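Local coordinates for glycosyl hydrolase family 62 protein (Coprinopsis cinerea, PDB 5B6T), which probably hydrolyses alpha-L-arabinofuranosyl side groups from arabinoxylan, as an alpha-L-arabinofuranosidase of glycoside hydrolase family 62, at residues F41-Y54 / Y70-P84. Sequence-based numbering, arbitrary orientation.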
loop_
_atom_site.group_PDB
_atom_site.type_symbol
_atom_site.label_atom_id
_atom_site.label_comp_id
_atom_site.label_asym_id
_atom_site.label_seq_id
_atom_site.Cartn_x
_atom_site.Cartn_y
_atom_site.Cartn_z
ATOM N N PHE A 41 -7.723 6.086 0.922
ATOM C CA PHE A 41 -6.828 7.079 0.320
ATOM C C PHE A 41 -6.159 6.446 -0.863
ATOM O O PHE A 41 -5.775 5.288 -0.795
ATOM C CB PHE A 41 -5.771 7.520 1.347
ATOM C CG PHE A 41 -6.355 8.198 2.543
ATOM C CD1 PHE A 41 -6.974 7.479 3.551
ATOM C CD2 PHE A 41 -6.323 9.583 2.632
ATOM C CE1 PHE A 41 -7.572 8.132 4.624
ATOM C CE2 PHE A 41 -6.869 10.222 3.723
ATOM C CZ PHE A 41 -7.473 9.497 4.724
ATOM N N ALA A 42 -6.037 7.188 -1.973
ATOM C CA ALA A 42 -5.473 6.615 -3.182
ATOM C C ALA A 42 -4.689 7.670 -3.926
ATOM O O ALA A 42 -4.929 8.873 -3.729
ATOM C CB ALA A 42 -6.602 6.065 -4.059
ATOM N N SER A 43 -3.766 7.208 -4.776
ATOM C CA SER A 43 -3.126 8.094 -5.756
ATOM C C SER A 43 -4.067 8.384 -6.911
ATOM O O SER A 43 -4.725 7.495 -7.421
ATOM C CB SER A 43 -1.868 7.459 -6.358
ATOM O OG SER A 43 -1.002 7.028 -5.340
ATOM N N THR A 44 -4.109 9.644 -7.344
ATOM C CA THR A 44 -4.619 9.973 -8.681
ATOM C C THR A 44 -3.444 9.965 -9.654
ATOM O O THR A 44 -2.381 10.524 -9.335
ATOM C CB THR A 44 -5.328 11.340 -8.701
ATOM O OG1 THR A 44 -4.414 12.411 -8.370
ATOM C CG2 THR A 44 -6.458 11.368 -7.704
ATOM N N ALA A 45 -3.620 9.342 -10.818
ATOM C CA ALA A 45 -2.554 9.190 -11.776
ATOM C C ALA A 45 -2.973 9.578 -13.170
ATOM O O ALA A 45 -4.036 9.138 -13.684
ATOM C CB ALA A 45 -2.037 7.766 -11.796
ATOM N N LYS A 46 -2.109 10.372 -13.802
ATOM C CA LYS A 46 -2.232 10.709 -15.213
ATOM C C LYS A 46 -0.851 11.088 -15.749
ATOM O O LYS A 46 0.081 11.246 -14.977
ATOM C CB LYS A 46 -3.241 11.852 -15.424
ATOM C CG LYS A 46 -3.046 13.054 -14.511
ATOM C CD LYS A 46 -4.071 14.132 -14.806
ATOM C CE LYS A 46 -3.959 15.257 -13.799
ATOM N NZ LYS A 46 -4.828 16.417 -14.136
ATOM N N THR A 47 -0.732 11.275 -17.069
ATOM C CA THR A 47 0.548 11.657 -17.659
ATOM C C THR A 47 1.112 12.893 -16.978
ATOM O O THR A 47 2.310 12.996 -16.795
ATOM C CB THR A 47 0.353 11.972 -19.169
ATOM O OG1 THR A 47 -0.103 10.788 -19.809
ATOM C CG2 THR A 47 1.665 12.444 -19.832
ATOM N N GLU A 48 0.245 13.821 -16.603
ATOM C CA GLU A 48 0.664 15.108 -16.052
ATOM C C GLU A 48 1.146 15.025 -14.607
ATOM O O GLU A 48 1.869 15.903 -14.140
ATOM C CB GLU A 48 -0.489 16.108 -16.144
ATOM C CG GLU A 48 -0.660 16.705 -17.536
ATOM C CD GLU A 48 -2.100 17.027 -17.883
ATOM O OE1 GLU A 48 -2.935 17.273 -16.966
ATOM O OE2 GLU A 48 -2.400 17.019 -19.103
ATOM N N GLY A 49 0.753 13.990 -13.872
ATOM C CA GLY A 49 1.239 13.907 -12.501
ATOM C C GLY A 49 0.375 13.075 -11.576
ATOM O O GLY A 49 -0.587 12.430 -11.999
ATOM N N TYR A 50 0.793 13.117 -10.315
ATOM C CA TYR A 50 0.191 12.366 -9.230
ATOM C C TYR A 50 -0.175 13.276 -8.097
ATOM O O TYR A 50 0.582 14.172 -7.736
ATOM C CB TYR A 50 1.180 11.351 -8.687
ATOM C CG TYR A 50 1.354 10.143 -9.570
ATOM C CD1 TYR A 50 2.100 10.199 -10.732
ATOM C CD2 TYR A 50 0.791 8.936 -9.212
ATOM C CE1 TYR A 50 2.239 9.085 -11.551
ATOM C CE2 TYR A 50 0.931 7.824 -9.989
ATOM C CZ TYR A 50 1.650 7.884 -11.168
ATOM O OH TYR A 50 1.767 6.725 -11.925
ATOM N N ASN A 51 -1.326 13.005 -7.484
ATOM C CA ASN A 51 -1.676 13.609 -6.190
ATOM C C ASN A 51 -2.529 12.548 -5.443
ATOM O O ASN A 51 -2.488 11.369 -5.781
ATOM C CB ASN A 51 -2.325 15.005 -6.383
ATOM C CG ASN A 51 -2.162 15.944 -5.168
ATOM O OD1 ASN A 51 -1.304 16.851 -5.143
ATOM N ND2 ASN A 51 -3.043 15.818 -4.219
ATOM N N LEU A 52 -3.269 12.959 -4.437
ATOM C CA LEU A 52 -3.951 12.031 -3.544
ATOM C C LEU A 52 -5.412 12.411 -3.412
ATOM O O LEU A 52 -5.770 13.586 -3.422
ATOM C CB LEU A 52 -3.307 12.063 -2.148
ATOM C CG LEU A 52 -1.837 11.629 -2.045
ATOM C CD1 LEU A 52 -1.271 11.849 -0.640
ATOM C CD2 LEU A 52 -1.645 10.167 -2.420
ATOM N N VAL A 53 -6.229 11.381 -3.237
ATOM C CA VAL A 53 -7.668 11.558 -3.046
ATOM C C VAL A 53 -8.151 10.721 -1.844
ATOM O O VAL A 53 -7.616 9.633 -1.567
ATOM C CB VAL A 53 -8.411 11.215 -4.350
ATOM C CG1 VAL A 53 -8.269 9.755 -4.710
ATOM C CG2 VAL A 53 -9.869 11.664 -4.284
ATOM N N TYR A 54 -9.163 11.260 -1.151
ATOM C CA TYR A 54 -9.834 10.628 -0.042
ATOM C C TYR A 54 -11.252 10.275 -0.489
ATOM O O TYR A 54 -11.945 11.096 -1.136
ATOM C CB TYR A 54 -9.883 11.567 1.159
ATOM C CG TYR A 54 -10.798 11.145 2.272
ATOM C CD1 TYR A 54 -10.461 10.075 3.102
ATOM C CD2 TYR A 54 -11.984 11.835 2.558
ATOM C CE1 TYR A 54 -11.287 9.677 4.136
ATOM C CE2 TYR A 54 -12.816 11.425 3.588
ATOM C CZ TYR A 54 -12.460 10.361 4.395
ATOM O OH TYR A 54 -13.285 9.969 5.433
ATOM N N TYR A 70 -10.426 15.718 -3.235
ATOM C CA TYR A 70 -9.073 15.890 -3.734
ATOM C C TYR A 70 -8.209 16.600 -2.681
ATOM O O TYR A 70 -8.479 17.733 -2.295
ATOM C CB TYR A 70 -9.110 16.669 -5.033
ATOM C CG TYR A 70 -9.747 15.908 -6.182
ATOM C CD1 TYR A 70 -9.120 14.802 -6.739
ATOM C CD2 TYR A 70 -10.970 16.309 -6.726
ATOM C CE1 TYR A 70 -9.702 14.082 -7.787
ATOM C CE2 TYR A 70 -11.549 15.611 -7.767
ATOM C CZ TYR A 70 -10.905 14.504 -8.310
ATOM O OH TYR A 70 -11.437 13.805 -9.390
ATOM N N LEU A 71 -7.172 15.909 -2.200
ATOM C CA LEU A 71 -6.451 16.391 -1.028
ATOM C C LEU A 71 -5.547 17.577 -1.319
ATOM O O LEU A 71 -5.035 18.197 -0.381
ATOM C CB LEU A 71 -5.690 15.258 -0.334
ATOM C CG LEU A 71 -6.595 14.200 0.286
ATOM C CD1 LEU A 71 -5.739 13.036 0.768
ATOM C CD2 LEU A 71 -7.427 14.775 1.435
ATOM N N ASP A 72 -5.392 17.933 -2.593
ATOM C CA ASP A 72 -4.696 19.184 -2.914
ATOM C C ASP A 72 -5.460 20.433 -2.458
ATOM O O ASP A 72 -4.884 21.520 -2.410
ATOM C CB ASP A 72 -4.294 19.244 -4.405
ATOM C CG ASP A 72 -5.490 19.289 -5.381
ATOM O OD1 ASP A 72 -6.585 19.671 -5.020
ATOM O OD2 ASP A 72 -5.252 19.058 -6.596
ATOM N N GLN A 73 -6.722 20.275 -2.077
ATOM C CA GLN A 73 -7.508 21.345 -1.467
ATOM C C GLN A 73 -7.226 21.559 0.037
ATOM O O GLN A 73 -7.643 22.576 0.622
ATOM C CB GLN A 73 -9.016 21.128 -1.713
ATOM C CG GLN A 73 -9.382 21.093 -3.178
ATOM C CD GLN A 73 -8.943 22.320 -3.929
ATOM O OE1 GLN A 73 -8.023 22.268 -4.775
ATOM N NE2 GLN A 73 -9.562 23.427 -3.627
ATOM N N ALA A 74 -6.608 20.551 0.658
ATOM C CA ALA A 74 -6.144 20.628 2.038
ATOM C C ALA A 74 -4.758 21.265 2.030
ATOM O O ALA A 74 -4.123 21.424 0.965
ATOM C CB ALA A 74 -6.073 19.214 2.657
ATOM N N PRO A 75 -4.241 21.578 3.228
ATOM C CA PRO A 75 -2.856 22.058 3.281
ATOM C C PRO A 75 -1.843 21.082 2.653
ATOM O O PRO A 75 -0.804 21.492 2.161
ATOM C CB PRO A 75 -2.635 22.258 4.767
ATOM C CG PRO A 75 -4.002 22.685 5.271
ATOM C CD PRO A 75 -4.956 21.808 4.496
ATOM N N LEU A 76 -2.176 19.784 2.606
ATOM C CA LEU A 76 -1.354 18.818 1.881
ATOM C C LEU A 76 -0.947 19.319 0.474
ATOM O O LEU A 76 0.205 19.177 0.058
ATOM C CB LEU A 76 -2.117 17.482 1.803
ATOM C CG LEU A 76 -1.355 16.297 1.206
ATOM C CD1 LEU A 76 -1.736 14.984 1.891
ATOM C CD2 LEU A 76 -1.584 16.168 -0.297
ATOM N N GLY A 77 -1.903 19.911 -0.230
ATOM C CA GLY A 77 -1.594 20.811 -1.359
ATOM C C GLY A 77 -1.259 20.167 -2.685
ATOM O O GLY A 77 -1.222 18.946 -2.802
ATOM N N THR A 78 -1.120 21.025 -3.703
ATOM C CA THR A 78 -0.713 20.623 -5.030
ATOM C C THR A 78 0.768 20.273 -5.088
ATOM O O THR A 78 1.539 20.536 -4.161
ATOM C CB THR A 78 -0.994 21.734 -6.074
ATOM O OG1 THR A 78 -0.338 22.938 -5.674
ATOM C CG2 THR A 78 -2.487 21.971 -6.243
ATOM N N GLY A 79 1.110 19.626 -6.182
ATOM C CA GLY A 79 2.424 19.098 -6.397
ATOM C C GLY A 79 2.336 17.603 -6.405
ATOM O O GLY A 79 1.257 17.046 -6.296
ATOM N N TYR A 80 3.482 16.957 -6.557
ATOM C CA TYR A 80 3.537 15.512 -6.610
ATOM C C TYR A 80 3.388 14.911 -5.207
ATOM O O TYR A 80 4.161 15.244 -4.293
ATOM C CB TYR A 80 4.877 15.083 -7.209
ATOM C CG TYR A 80 5.120 13.599 -7.200
ATOM C CD1 TYR A 80 4.657 12.794 -8.223
ATOM C CD2 TYR A 80 5.790 13.009 -6.149
ATOM C CE1 TYR A 80 4.862 11.422 -8.205
ATOM C CE2 TYR A 80 6.006 11.640 -6.126
ATOM C CZ TYR A 80 5.549 10.876 -7.162
ATOM O OH TYR A 80 5.764 9.519 -7.146
ATOM N N ARG A 81 2.397 14.028 -5.058
ATOM C CA ARG A 81 2.272 13.157 -3.879
ATOM C C ARG A 81 1.699 11.848 -4.404
ATOM O O ARG A 81 0.819 11.856 -5.262
ATOM C CB ARG A 81 1.335 13.723 -2.791
ATOM C CG ARG A 81 1.801 15.003 -2.114
ATOM C CD ARG A 81 1.207 16.218 -2.804
ATOM N NE ARG A 81 1.448 17.461 -2.075
ATOM C CZ ARG A 81 2.593 18.122 -2.063
ATOM N NH1 ARG A 81 3.652 17.689 -2.750
ATOM N NH2 ARG A 81 2.671 19.266 -1.412
ATOM N N ALA A 82 2.174 10.726 -3.872
ATOM C CA ALA A 82 1.684 9.418 -4.333
ATOM C C ALA A 82 1.859 8.327 -3.291
ATOM O O ALA A 82 2.761 8.400 -2.449
ATOM C CB ALA A 82 2.349 8.998 -5.625
ATOM N N ALA A 83 0.988 7.331 -3.400
ATOM C CA ALA A 83 1.068 6.055 -2.663
ATOM C C ALA A 83 0.934 6.226 -1.151
ATOM O O ALA A 83 1.906 6.131 -0.387
ATOM C CB ALA A 83 2.316 5.251 -3.061
ATOM N N PRO A 84 -0.294 6.463 -0.708
ATOM C CA PRO A 84 -0.522 6.799 0.678
ATOM C C PRO A 84 -0.637 5.576 1.612
ATOM O O PRO A 84 -0.981 4.464 1.180
ATOM C CB PRO A 84 -1.854 7.539 0.619
ATOM C CG PRO A 84 -2.594 6.872 -0.497
ATOM C CD PRO A 84 -1.543 6.516 -1.501
#
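Leu52 and Leu71 both set CG anti to the carbonyl carbon (chi1 -63° and -66°), and with these torsions CD1 of Leu71 meets CB of Leu52 at 3.9 Å. They lie where one blade of the GH62 beta-propeller passes to the next: the hairpin of strands 37-46 and 49-57 packs on the connection leading into strand 82-89. Branched leucine suits this apolar seam, since the CD2 of Leu52 reaches Pro84 CD at 3.8 Å while its CD1 lies against Arg81 CB. Leu71 N also donates to Leu52 O.

Beyond, Arg81 N bonds Tyr50 O, approaching from above the carbonyl plane. The guanidinium of Arg81, with its several N-H groups, stitches the loop together: NE and NH2 grip Leu76 O side-on, and NH1 reaches Tyr80 O at 2.9 Å. With a leucine in place of Arg81, the carbonyls of Leu76 and Tyr80 lose these donors, and the 76-81 loop would probably be freer to move. Nearer the propeller centre, where calcium is bound near Ala83, small Ser43 brings a hydroxyl close to the backbone; its OG, also bonded to Asp28, accepts from Ala83 N at 2.8 Å with an N-H...O angle of 158°.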